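Local coordinates for proline dehydrogenase (Bradyrhizobium japonicum USDA 110, PDB 3HAZ), which probably oxidises proline to glutamate in two steps, pairing an FAD-dependent proline dehydrogenase with an NAD-dependent 1-pyrroline-5-carboxylate dehydrogenase in one chain, at residues R41-L46 and N398-A403; L342-Y347 and L374-C379. One frame throughout, in Å; residues are numbered along the deposited sequence.

Contact 1: residues R41-L46 and N398-A403; sequences RTATRL and NALTVA. With FAD (flavin-adenine dinucleotide), chain C.
Helix segments 41-46 and 399-403 pack with their axes 8.4 Å apart and their directions 141° from parallel, the CA atoms of Ala43 and Leu400 being the nearest across the pair. Small side chains permit the close approach: Ala403 CB meets Ala43 CB at 3.7 Å and also rests on the methyl CG2 of Thr42. One turn further along, Leu46 CB faces Ala399 CB at 3.8 Å, while its CD1 lies against the carbonyl oxygen of Ala399 and reaches Val402 CG1, the two side chains crossing at about a right angle. No direct hydrogen bond joins the segments; instead a water donates to Ala403 O (2.8 Å) and also bonds Thr42 OG1. The second helix follows strand 390-395 of the proline dehydrogenase barrel, so helix 33-50 packs here on the outer side of a barrel helix, whose start binds FAD. Asn398 is the N-cap: with CG anti to the backbone N (chi1 179°), OD1 takes a 2.9 Å bond from Thr401 N, which sits above the plane of the side-chain amide, and a weak one from Leu400 N. ND2 of the same amide donates almost straight (172°) to O2A of the FAD pyrophosphate. Replacing this amide with an alanine here would probably leave Thr401 N without its cap and cost O2A one of its donors. Phe469, whose backbone N also binds FAD, touches Ala399.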
loop_
_atom_site.group_PDB
_atom_site.type_symbol
_atom_site.label_atom_id
_atom_site.label_comp_id
_atom_site.label_asym_id
_atom_site.label_seq_id
_atom_site.Cartn_x
_atom_site.Cartn_y
_atom_site.Cartn_z
ATOM N N ARG A 41 -7.592 -42.369 17.844
ATOM C CA ARG A 41 -8.589 -42.823 18.807
ATOM C C ARG A 41 -8.098 -42.718 20.253
ATOM O O ARG A 41 -8.765 -42.112 21.093
ATOM C CB ARG A 41 -9.014 -44.259 18.499
ATOM C CG ARG A 41 -9.936 -44.851 19.543
ATOM C CD ARG A 41 -10.055 -46.354 19.393
ATOM N NE ARG A 41 -10.527 -46.964 20.632
ATOM C CZ ARG A 41 -11.804 -47.033 20.988
ATOM N NH1 ARG A 41 -12.744 -46.532 20.193
ATOM N NH2 ARG A 41 -12.141 -47.604 22.139
ATOM N N THR A 42 -6.943 -43.321 20.534
ATOM C CA THR A 42 -6.306 -43.209 21.843
ATOM C C THR A 42 -6.175 -41.756 22.294
ATOM O O THR A 42 -6.523 -41.412 23.427
ATOM C CB THR A 42 -4.896 -43.850 21.851
ATOM O OG1 THR A 42 -5.011 -45.267 21.680
ATOM C CG2 THR A 42 -4.181 -43.571 23.170
ATOM N N ALA A 43 -5.668 -40.909 21.405
ATOM C CA ALA A 43 -5.440 -39.504 21.727
ATOM C C ALA A 43 -6.741 -38.727 21.977
ATOM O O ALA A 43 -6.809 -37.904 22.894
ATOM C CB ALA A 43 -4.603 -38.831 20.639
ATOM N N THR A 44 -7.765 -38.979 21.162
ATOM C CA THR A 44 -9.071 -38.359 21.387
ATOM C C THR A 44 -9.616 -38.752 22.766
ATOM O O THR A 44 -10.141 -37.919 23.501
ATOM C CB THR A 44 -10.095 -38.748 20.297
ATOM O OG1 THR A 44 -9.611 -38.336 19.012
ATOM C CG2 THR A 44 -11.443 -38.086 20.561
ATOM N N ARG A 45 -9.479 -40.025 23.119
ATOM C CA ARG A 45 -9.947 -40.495 24.415
ATOM C C ARG A 45 -9.186 -39.840 25.571
ATOM O O ARG A 45 -9.769 -39.530 26.609
ATOM C CB ARG A 45 -9.864 -42.020 24.500
ATOM C CG ARG A 45 -10.866 -42.733 23.585
ATOM C CD ARG A 45 -10.702 -44.244 23.632
ATOM N NE ARG A 45 -10.895 -44.795 24.972
ATOM C CZ ARG A 45 -12.056 -45.252 25.435
ATOM N NH1 ARG A 45 -13.139 -45.215 24.666
ATOM N NH2 ARG A 45 -12.140 -45.743 26.668
ATOM N N LEU A 46 -7.885 -39.634 25.389
ATOM C CA LEU A 46 -7.079 -38.987 26.420
ATOM C C LEU A 46 -7.525 -37.538 26.606
ATOM O O LEU A 46 -7.705 -37.076 27.728
ATOM C CB LEU A 46 -5.588 -39.055 26.076
ATOM C CG LEU A 46 -4.952 -40.450 25.968
ATOM C CD1 LEU A 46 -3.469 -40.347 25.643
ATOM C CD2 LEU A 46 -5.159 -41.263 27.237
ATOM N N ASN A 398 1.678 -34.429 26.898
ATOM C CA ASN A 398 1.015 -34.232 25.613
ATOM C C ASN A 398 0.300 -35.519 25.178
ATOM O O ASN A 398 0.947 -36.548 24.993
ATOM C CB ASN A 398 2.060 -33.797 24.580
ATOM C CG ASN A 398 1.476 -33.595 23.189
ATOM O OD1 ASN A 398 0.642 -34.371 22.730
ATOM N ND2 ASN A 398 1.934 -32.552 22.508
ATOM N N ALA A 399 -1.027 -35.457 25.025
ATOM C CA ALA A 399 -1.844 -36.643 24.697
ATOM C C ALA A 399 -1.498 -37.289 23.354
ATOM O O ALA A 399 -1.519 -38.515 23.215
ATOM C CB ALA A 399 -3.333 -36.302 24.742
ATOM N N LEU A 400 -1.187 -36.460 22.367
ATOM C CA LEU A 400 -0.791 -36.954 21.055
ATOM C C LEU A 400 0.577 -37.640 21.129
ATOM O O LEU A 400 0.789 -38.698 20.531
ATOM C CB LEU A 400 -0.747 -35.812 20.040
ATOM C CG LEU A 400 -0.336 -36.218 18.619
ATOM C CD1 LEU A 400 -1.285 -37.275 18.054
ATOM C CD2 LEU A 400 -0.267 -35.003 17.705
ATOM N N THR A 401 1.503 -37.035 21.865
ATOM C CA THR A 401 2.824 -37.629 22.037
ATOM C C THR A 401 2.691 -38.990 22.713
ATOM O O THR A 401 3.286 -39.975 22.268
ATOM C CB THR A 401 3.748 -36.726 22.870
ATOM O OG1 THR A 401 3.768 -35.413 22.300
ATOM C CG2 THR A 401 5.164 -37.281 22.901
ATOM N N VAL A 402 1.901 -39.039 23.784
ATOM C CA VAL A 402 1.682 -40.286 24.501
ATOM C C VAL A 402 1.086 -41.347 23.578
ATOM O O VAL A 402 1.611 -42.458 23.490
ATOM C CB VAL A 402 0.755 -40.115 25.727
ATOM C CG1 VAL A 402 0.374 -41.481 26.287
ATOM C CG2 VAL A 402 1.426 -39.267 26.811
ATOM N N ALA A 403 -0.006 -41.005 22.895
ATOM C CA ALA A 403 -0.692 -41.955 22.009
ATOM C C ALA A 403 0.230 -42.470 20.911
ATOM O O ALA A 403 0.138 -43.627 20.499
ATOM C CB ALA A 403 -1.934 -41.313 21.387
HETATM P PA FAD C . 4.269 -29.931 24.929
HETATM O O1A FAD C . 3.177 -28.725 25.079
HETATM O O2A FAD C . 3.872 -30.931 23.939
HETATM O O5B FAD C . 5.688 -29.290 24.462
HETATM C C5B FAD C . 6.200 -28.221 25.205
HETATM C C4B FAD C . 7.658 -27.963 24.801
HETATM O O4B FAD C . 8.060 -28.042 23.327
HETATM C C3B FAD C . 8.637 -27.261 25.526
HETATM O O3B FAD C . 8.764 -27.511 26.915
HETATM C C2B FAD C . 9.838 -27.260 24.615
HETATM O O2B FAD C . 10.873 -28.179 24.914
HETATM C C1B FAD C . 9.285 -27.344 23.237
HETATM N N9A FAD C . 9.022 -26.103 22.531
HETATM C C8A FAD C . 8.107 -25.105 22.850
HETATM N N7A FAD C . 8.176 -24.151 21.870
HETATM C C5A FAD C . 9.145 -24.573 20.931
HETATM C C6A FAD C . 9.660 -23.958 19.658
HETATM N N6A FAD C . 9.144 -22.676 19.191
HETATM N N1A FAD C . 10.579 -24.574 18.947
HETATM C C2A FAD C . 11.087 -25.819 19.368
HETATM N N3A FAD C . 10.595 -26.408 20.592
HETATM C C4A FAD C . 9.635 -25.765 21.331
HETATM N N1 FAD C . 13.373 -30.913 30.678
HETATM C C2 FAD C . 14.728 -30.682 30.683
HETATM O O2 FAD C . 15.259 -29.729 29.843
HETATM N N3 FAD C . 15.571 -31.401 31.597
HETATM C C4 FAD C . 15.033 -32.316 32.457
HETATM O O4 FAD C . 15.864 -33.065 33.300
HETATM C C4X FAD C . 13.617 -32.563 32.449
HETATM N N5 FAD C . 13.013 -33.567 33.379
HETATM C C5X FAD C . 11.615 -33.792 33.361
HETATM C C6 FAD C . 11.023 -34.774 34.282
HETATM C C7 FAD C . 9.628 -35.000 34.258
HETATM C C7M FAD C . 9.025 -36.002 35.230
HETATM C C8 FAD C . 8.765 -34.259 33.308
HETATM C C8M FAD C . 7.244 -34.481 33.264
HETATM C C9 FAD C . 9.335 -33.322 32.430
HETATM C C9A FAD C . 10.787 -33.073 32.454
HETATM N N10 FAD C . 11.388 -32.096 31.542
HETATM C C10 FAD C . 12.815 -31.872 31.569
HETATM C "C1'" FAD C . 10.602 -31.438 30.450
HETATM C "C2'" FAD C . 9.971 -30.064 30.792
HETATM O "O2'" FAD C . 9.965 -29.866 32.202
HETATM C "C3'" FAD C . 8.567 -29.989 30.169
HETATM O "O3'" FAD C . 7.645 -30.736 30.955
HETATM C "C4'" FAD C . 8.524 -30.522 28.692
HETATM O "O4'" FAD C . 9.508 -30.073 27.825
HETATM C "C5'" FAD C . 7.107 -30.399 28.071
HETATM O "O5'" FAD C . 6.883 -31.323 27.018
HETATM P P FAD C . 5.332 -31.861 26.786
HETATM O O1P FAD C . 5.322 -33.030 25.596
HETATM O O2P FAD C . 4.787 -32.357 28.055
HETATM O O3P FAD C . 4.434 -30.546 26.424
HETATM O O HOH W 1 -2.178 -45.283 20.403
#

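Contact 2: residues L342-Y347 and L374-C379; sequences LVKGAY and LNYVAC. With FAD (flavin-adenine dinucleotide), chain C.
The ring of Tyr376 is clasped between Leu342 and Lys344, at the end of strand 338-343 in the parallel barrel of the proline dehydrogenase domain; helix 369-384, which carries the tyrosine, packs outside that strand. Leu342 CD2 stands over the centre of one ring face, a CH-pi contact at 3.7 Å, and also touches Cys379 CB. Lys344 crosses the opposite face at about a right angle to the tyrosine side chain. Its CB lies beside O4' and O2B of FAD, and CG comes within 3.4 Å of Tyr376 CD1. Beyond CG the chain runs fully extended, which carries CD and CE along the pyrophosphate oxygen O1P, with CE still over the ring. The tip NZ bonds O2A at 2.9 Å and, weakly, O1P, and is further held by a salt bridge to Asp373; the carboxylate and the phosphates together probably balance its charge. Past the lysine, Gly345 N donates to O4' and its carbonyl accepts from the ribose hydroxyls, while Ala346 N binds flavin O2 at 2.8 Å. Val343, turned away from the helix, sets CG1 and CG2 against the flavin. Tyr376 OH donates to Leu342 O at 3.1 Å, from 53° out of the carbonyl plane.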
loop_
_atom_site.group_PDB
_atom_site.type_symbol
_atom_site.label_atom_id
_atom_site.label_comp_id
_atom_site.label_asym_id
_atom_site.label_seq_id
_atom_site.Cartn_x
_atom_site.Cartn_y
_atom_site.Cartn_z
ATOM N N LEU A 342 13.338 -39.555 28.380
ATOM C CA LEU A 342 13.253 -38.683 27.217
ATOM C C LEU A 342 12.264 -37.560 27.502
ATOM O O LEU A 342 11.115 -37.810 27.866
ATOM C CB LEU A 342 12.819 -39.464 25.976
ATOM C CG LEU A 342 12.884 -38.698 24.658
ATOM C CD1 LEU A 342 14.346 -38.424 24.259
ATOM C CD2 LEU A 342 12.140 -39.457 23.557
ATOM N N VAL A 343 12.724 -36.324 27.343
ATOM C CA VAL A 343 11.887 -35.154 27.551
ATOM C C VAL A 343 12.042 -34.268 26.327
ATOM O O VAL A 343 12.953 -34.462 25.518
ATOM C CB VAL A 343 12.360 -34.330 28.766
ATOM C CG1 VAL A 343 12.495 -35.211 30.010
ATOM C CG2 VAL A 343 13.690 -33.639 28.441
ATOM N N LYS A 344 11.168 -33.283 26.189
ATOM C CA LYS A 344 11.354 -32.302 25.135
ATOM C C LYS A 344 12.414 -31.279 25.555
ATOM O O LYS A 344 13.485 -31.217 24.946
ATOM C CB LYS A 344 10.014 -31.688 24.726
ATOM C CG LYS A 344 9.141 -32.723 24.002
ATOM C CD LYS A 344 7.708 -32.269 23.720
ATOM C CE LYS A 344 6.904 -33.454 23.169
ATOM N NZ LYS A 344 5.492 -33.115 22.857
ATOM N N GLY A 345 12.160 -30.524 26.621
ATOM C CA GLY A 345 13.177 -29.609 27.125
ATOM C C GLY A 345 12.635 -28.381 27.831
ATOM O O GLY A 345 11.690 -27.753 27.360
ATOM N N ALA A 346 13.249 -28.024 28.955
ATOM C CA ALA A 346 12.700 -26.982 29.827
ATOM C C ALA A 346 13.320 -25.588 29.696
ATOM O O ALA A 346 12.910 -24.671 30.406
ATOM C CB ALA A 346 12.765 -27.431 31.281
ATOM N N TYR A 347 14.300 -25.424 28.812
ATOM C CA TYR A 347 15.080 -24.183 28.773
ATOM C C TYR A 347 15.071 -23.499 27.405
ATOM O O TYR A 347 16.011 -22.772 27.073
ATOM C CB TYR A 347 16.545 -24.457 29.174
ATOM C CG TYR A 347 16.721 -25.188 30.495
ATOM C CD1 TYR A 347 16.614 -26.574 30.568
ATOM C CD2 TYR A 347 17.010 -24.488 31.668
ATOM C CE1 TYR A 347 16.780 -27.249 31.775
ATOM C CE2 TYR A 347 17.180 -25.151 32.877
ATOM C CZ TYR A 347 17.065 -26.528 32.922
ATOM O OH TYR A 347 17.221 -27.182 34.116
ATOM N N LEU A 374 8.381 -33.741 16.396
ATOM C CA LEU A 374 8.897 -34.732 15.460
ATOM C C LEU A 374 10.130 -35.442 16.001
ATOM O O LEU A 374 10.235 -36.664 15.930
ATOM C CB LEU A 374 9.270 -34.078 14.125
ATOM C CG LEU A 374 8.196 -33.914 13.051
ATOM C CD1 LEU A 374 8.839 -33.368 11.797
ATOM C CD2 LEU A 374 7.508 -35.240 12.767
ATOM N N ASN A 375 11.085 -34.669 16.506
ATOM C CA ASN A 375 12.316 -35.267 17.001
ATOM C C ASN A 375 12.070 -36.135 18.234
ATOM O O ASN A 375 12.754 -37.143 18.445
ATOM C CB ASN A 375 13.383 -34.205 17.291
ATOM C CG ASN A 375 14.793 -34.775 17.242
ATOM O OD1 ASN A 375 15.160 -35.442 16.282
ATOM N ND2 ASN A 375 15.581 -34.522 18.281
ATOM N N TYR A 376 11.086 -35.753 19.045
ATOM C CA TYR A 376 10.757 -36.538 20.234
ATOM C C TYR A 376 10.261 -37.932 19.845
ATOM O O TYR A 376 10.706 -38.940 20.400
ATOM C CB TYR A 376 9.718 -35.824 21.100
ATOM C CG TYR A 376 9.450 -36.507 22.429
ATOM C CD1 TYR A 376 10.012 -36.021 23.612
ATOM C CD2 TYR A 376 8.637 -37.641 22.500
ATOM C CE1 TYR A 376 9.766 -36.648 24.837
ATOM C CE2 TYR A 376 8.393 -38.275 23.710
ATOM C CZ TYR A 376 8.951 -37.774 24.875
ATOM O OH TYR A 376 8.697 -38.409 26.074
ATOM N N VAL A 377 9.341 -37.995 18.889
ATOM C CA VAL A 377 8.820 -39.288 18.452
ATOM C C VAL A 377 9.925 -40.111 17.787
ATOM O O VAL A 377 10.042 -41.311 18.026
ATOM C CB VAL A 377 7.591 -39.133 17.540
ATOM C CG1 VAL A 377 7.287 -40.440 16.804
ATOM C CG2 VAL A 377 6.393 -38.674 18.369
ATOM N N ALA A 378 10.747 -39.457 16.973
ATOM C CA ALA A 378 11.886 -40.131 16.359
ATOM C C ALA A 378 12.842 -40.702 17.416
ATOM O O ALA A 378 13.317 -41.829 17.287
ATOM C CB ALA A 378 12.621 -39.189 15.414
ATOM N N CYS A 379 13.114 -39.925 18.462
ATOM C CA CYS A 379 13.991 -40.375 19.542
ATOM C C CYS A 379 13.346 -41.494 20.361
ATOM O O CYS A 379 14.029 -42.400 20.850
ATOM C CB CYS A 379 14.385 -39.206 20.456
ATOM S SG CYS A 379 15.581 -38.052 19.715
HETATM P PA FAD C . 4.269 -29.931 24.929
HETATM O O1A FAD C . 3.177 -28.725 25.079
HETATM O O2A FAD C . 3.872 -30.931 23.939
HETATM O O5B FAD C . 5.688 -29.290 24.462
HETATM C C5B FAD C . 6.200 -28.221 25.205
HETATM C C4B FAD C . 7.658 -27.963 24.801
HETATM O O4B FAD C . 8.060 -28.042 23.327
HETATM C C3B FAD C . 8.637 -27.261 25.526
HETATM O O3B FAD C . 8.764 -27.511 26.915
HETATM C C2B FAD C . 9.838 -27.260 24.615
HETATM O O2B FAD C . 10.873 -28.179 24.914
HETATM C C1B FAD C . 9.285 -27.344 23.237
HETATM N N9A FAD C . 9.022 -26.103 22.531
HETATM C C8A FAD C . 8.107 -25.105 22.850
HETATM N N7A FAD C . 8.176 -24.151 21.870
HETATM C C5A FAD C . 9.145 -24.573 20.931
HETATM C C6A FAD C . 9.660 -23.958 19.658
HETATM N N6A FAD C . 9.144 -22.676 19.191
HETATM N N1A FAD C . 10.579 -24.574 18.947
HETATM C C2A FAD C . 11.087 -25.819 19.368
HETATM N N3A FAD C . 10.595 -26.408 20.592
HETATM C C4A FAD C . 9.635 -25.765 21.331
HETATM N N1 FAD C . 13.373 -30.913 30.678
HETATM C C2 FAD C . 14.728 -30.682 30.683
HETATM O O2 FAD C . 15.259 -29.729 29.843
HETATM N N3 FAD C . 15.571 -31.401 31.597
HETATM C C4 FAD C . 15.033 -32.316 32.457
HETATM O O4 FAD C . 15.864 -33.065 33.300
HETATM C C4X FAD C . 13.617 -32.563 32.449
HETATM N N5 FAD C . 13.013 -33.567 33.379
HETATM C C5X FAD C . 11.615 -33.792 33.361
HETATM C C6 FAD C . 11.023 -34.774 34.282
HETATM C C7 FAD C . 9.628 -35.000 34.258
HETATM C C7M FAD C . 9.025 -36.002 35.230
HETATM C C8 FAD C . 8.765 -34.259 33.308
HETATM C C8M FAD C . 7.244 -34.481 33.264
HETATM C C9 FAD C . 9.335 -33.322 32.430
HETATM C C9A FAD C . 10.787 -33.073 32.454
HETATM N N10 FAD C . 11.388 -32.096 31.542
HETATM C C10 FAD C . 12.815 -31.872 31.569
HETATM C "C1'" FAD C . 10.602 -31.438 30.450
HETATM C "C2'" FAD C . 9.971 -30.064 30.792
HETATM O "O2'" FAD C . 9.965 -29.866 32.202
HETATM C "C3'" FAD C . 8.567 -29.989 30.169
HETATM O "O3'" FAD C . 7.645 -30.736 30.955
HETATM C "C4'" FAD C . 8.524 -30.522 28.692
HETATM O "O4'" FAD C . 9.508 -30.073 27.825
HETATM C "C5'" FAD C . 7.107 -30.399 28.071
HETATM O "O5'" FAD C . 6.883 -31.323 27.018
HETATM P P FAD C . 5.332 -31.861 26.786
HETATM O O1P FAD C . 5.322 -33.030 25.596
HETATM O O2P FAD C . 4.787 -32.357 28.055
HETATM O O3P FAD C . 4.434 -30.546 26.424
#

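Contact 2 is nested along the chain within the loop that contact 1 closes: 41-46 comes first, then 342-347, 374-379 and 398-403. Their centres are 16 Å apart. The last three segments belong to one barrel, in which strands 338-343 and 390-395 are parallel neighbours and helices 369-384 and 399-409 lie side by side, while helix 33-50, from the N-terminal part of the chain, packs against the second of these helices. The two contacts meet where Thr401 OG1 lies 2.9 Å from Lys344 NZ, probably a hydrogen bond, and where Thr401 CG2 packs on Tyr376 CE2. Both supply donors to FAD O2A, so the pyrophosphate is gripped from the ends of two neighbouring strands.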